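Local structure of putative ABC transporter subunit, substrate-binding component (Rhodopseudomonas palustris, 4EVQ) at residues V210-S215 and G239-G244. The protein binds 4-hydroxybenzoate and probably serves as the solute-binding component of an ABC transporter that takes up lignin-derived benzoate derivatives. Sequence-based numbering, arbitrary orientation.
Sequences VYAFFS and GFLTDG. With PHB (p-hydroxybenzoic acid), chain H.
Phe-240 overlaps Phe-213 through its CB, which lies near the plane of that ring, at its edge, 3.8 Å from CE1. The same edge of Phe-213 turns to the face of the bound p-hydroxybenzoic acid, its CZ 3.7 Å from ligand C4. The ligand in turn points its own edge at a face of Phe-240, with C5 above the ring centre. Two phenylalanines therefore suit the site, since both meetings are edge to face. With CG anti to its carbonyl carbon (chi1 -42°), Phe-240 sends its ring beside the ligand, where it also meets Phe-133.

The phenol end is read by Ser-215. Its OG, anti to the backbone N (chi1 -179°), accepts a hydrogen bond of 2.7 Å from ligand O4 and donates to a water, at a distance too short to be taken at face value. That water donates to Phe-240 O and Asp-243 O, so the small hydroxyl appears to link ligand and loop. Tyr-161 OH, Ser-92 OG and Gly-115 N are also hydrogen-bonded to the ligand.

Behind the pocket, Leu-241 lays its two methyls against strand 209-213: CD1 packs 4.3 Å from Ala-212 CB, whose small size admits it, and lies at the edge of the Phe-214 ring; CD2 is 3.8 Å from Ala-212 O, a buried carbonyl oxygen without a hydrogen-bond partner in the model. Leu-241 CA makes a CH...O contact of 3.3 Å with Phe-214 O. The contact joins the C-terminal end of strand 209-213 to the loop after its parallel neighbour, strand 235-238, at the ligand cleft usual in periplasmic binding proteins. Apolar, aromatic walls and an acceptor at the hydroxyl are consistent with selection of an aromatic ring carrying a hydrogen-bond donor.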
loop_
_atom_site.group_PDB
_atom_site.type_symbol
_atom_site.label_atom_id
_atom_site.label_comp_id
_atom_site.label_asym_id
_atom_site.label_seq_id
_atom_site.Cartn_x
_atom_site.Cartn_y
_atom_site.Cartn_z
ATOM N N VAL A 210 -0.754 20.589 -6.802
ATOM C CA VAL A 210 -1.310 19.419 -7.471
ATOM C C VAL A 210 -1.179 18.233 -6.522
ATOM O O VAL A 210 -0.126 18.037 -5.905
ATOM C CB VAL A 210 -0.591 19.137 -8.788
ATOM C CG1 VAL A 210 -1.055 17.811 -9.382
ATOM C CG2 VAL A 210 -0.837 20.271 -9.783
ATOM N N TYR A 211 -2.269 17.488 -6.412
ATOM C CA TYR A 211 -2.303 16.216 -5.688
ATOM C C TYR A 211 -2.429 15.099 -6.715
ATOM O O TYR A 211 -3.395 15.074 -7.463
ATOM C CB TYR A 211 -3.506 16.180 -4.756
ATOM C CG TYR A 211 -3.785 14.871 -4.034
ATOM C CD1 TYR A 211 -3.150 14.578 -2.851
ATOM C CD2 TYR A 211 -4.723 13.973 -4.501
ATOM C CE1 TYR A 211 -3.439 13.411 -2.174
ATOM C CE2 TYR A 211 -5.014 12.791 -3.832
ATOM C CZ TYR A 211 -4.391 12.543 -2.670
ATOM O OH TYR A 211 -4.701 11.389 -1.944
ATOM N N ALA A 212 -1.464 14.174 -6.731
ATOM C CA ALA A 212 -1.455 13.092 -7.710
ATOM C C ALA A 212 -1.284 11.746 -7.035
ATOM O O ALA A 212 -0.460 11.578 -6.146
ATOM C CB ALA A 212 -0.332 13.299 -8.727
ATOM N N PHE A 213 -2.051 10.797 -7.540
ATOM C CA PHE A 213 -1.813 9.394 -7.213
ATOM C C PHE A 213 -1.505 8.632 -8.490
ATOM O O PHE A 213 -2.380 8.484 -9.378
ATOM C CB PHE A 213 -2.940 8.677 -6.445
ATOM C CG PHE A 213 -2.776 7.146 -6.464
ATOM C CD1 PHE A 213 -1.703 6.566 -5.845
ATOM C CD2 PHE A 213 -3.635 6.333 -7.187
ATOM C CE1 PHE A 213 -1.473 5.197 -5.926
ATOM C CE2 PHE A 213 -3.388 4.944 -7.287
ATOM C CZ PHE A 213 -2.303 4.403 -6.650
ATOM N N PHE A 214 -0.265 8.173 -8.565
ATOM C CA PHE A 214 0.194 7.174 -9.556
ATOM C C PHE A 214 1.199 6.332 -8.777
ATOM O O PHE A 214 1.644 6.699 -7.679
ATOM C CB PHE A 214 0.879 7.831 -10.763
ATOM C CG PHE A 214 -0.045 8.664 -11.567
ATOM C CD1 PHE A 214 -0.971 8.099 -12.395
ATOM C CD2 PHE A 214 -0.037 10.046 -11.448
ATOM C CE1 PHE A 214 -1.897 8.839 -13.063
ATOM C CE2 PHE A 214 -0.948 10.796 -12.098
ATOM C CZ PHE A 214 -1.886 10.228 -12.917
ATOM N N SER A 215 1.563 5.174 -9.315
ATOM C CA SER A 215 2.522 4.314 -8.661
ATOM C C SER A 215 3.178 3.422 -9.717
ATOM O O SER A 215 2.574 3.151 -10.738
ATOM C CB SER A 215 1.750 3.495 -7.594
ATOM O OG SER A 215 2.561 2.639 -6.872
ATOM N N GLY A 239 2.478 8.743 -0.695
ATOM C CA GLY A 239 3.838 8.370 -0.986
ATOM C C GLY A 239 4.085 7.315 -2.029
ATOM O O GLY A 239 5.227 7.144 -2.441
ATOM N N PHE A 240 3.028 6.651 -2.456
ATOM C CA PHE A 240 3.121 5.751 -3.599
ATOM C C PHE A 240 3.624 6.475 -4.840
ATOM O O PHE A 240 4.160 5.847 -5.750
ATOM C CB PHE A 240 1.772 5.082 -3.885
ATOM C CG PHE A 240 1.062 4.646 -2.654
ATOM C CD1 PHE A 240 1.603 3.655 -1.865
ATOM C CD2 PHE A 240 -0.089 5.291 -2.234
ATOM C CE1 PHE A 240 0.985 3.302 -0.688
ATOM C CE2 PHE A 240 -0.687 4.941 -1.015
ATOM C CZ PHE A 240 -0.145 3.965 -0.258
ATOM N N LEU A 241 3.411 7.793 -4.899
ATOM C CA LEU A 241 3.805 8.596 -6.068
ATOM C C LEU A 241 5.313 8.558 -6.242
ATOM O O LEU A 241 5.774 8.657 -7.362
ATOM C CB LEU A 241 3.339 10.024 -5.819
ATOM C CG LEU A 241 3.656 11.031 -6.918
ATOM C CD1 LEU A 241 2.974 10.664 -8.221
ATOM C CD2 LEU A 241 3.261 12.445 -6.465
ATOM N N THR A 242 6.098 8.434 -5.166
ATOM C CA THR A 242 7.545 8.434 -5.263
ATOM C C THR A 242 8.233 7.134 -4.881
ATOM O O THR A 242 9.384 6.910 -5.265
ATOM C CB THR A 242 8.151 9.608 -4.457
ATOM O OG1 THR A 242 7.809 9.488 -3.057
ATOM C CG2 THR A 242 7.622 10.932 -4.945
ATOM N N ASP A 243 7.555 6.276 -4.100
ATOM C CA ASP A 243 8.253 5.096 -3.624
ATOM C C ASP A 243 8.638 4.133 -4.751
ATOM O O ASP A 243 7.817 3.756 -5.564
ATOM C CB ASP A 243 7.437 4.361 -2.554
ATOM C CG ASP A 243 7.897 4.696 -1.142
ATOM O OD1 ASP A 243 8.057 5.898 -0.829
ATOM O OD2 ASP A 243 8.101 3.749 -0.319
ATOM N N GLY A 244 9.912 3.778 -4.781
ATOM C CA GLY A 244 10.455 2.884 -5.771
ATOM C C GLY A 244 11.002 3.520 -7.020
ATOM O O GLY A 244 11.620 2.812 -7.801
HETATM C "C1'" PHB H . -4.449 0.148 -5.086
HETATM O "O1'" PHB H . -4.994 -0.134 -6.178
HETATM O "O2'" PHB H . -5.048 -0.008 -3.950
HETATM C C1 PHB H . -3.070 0.672 -5.011
HETATM C C2 PHB H . -2.180 0.402 -6.051
HETATM C C3 PHB H . -0.890 0.906 -5.997
HETATM C C4 PHB H . -0.510 1.671 -4.944
HETATM C C5 PHB H . -1.366 1.932 -3.890
HETATM C C6 PHB H . -2.633 1.433 -3.953
HETATM O O4 PHB H . 0.738 2.172 -4.875
HETATM O O HOH W 1 4.827 3.489 -6.513
#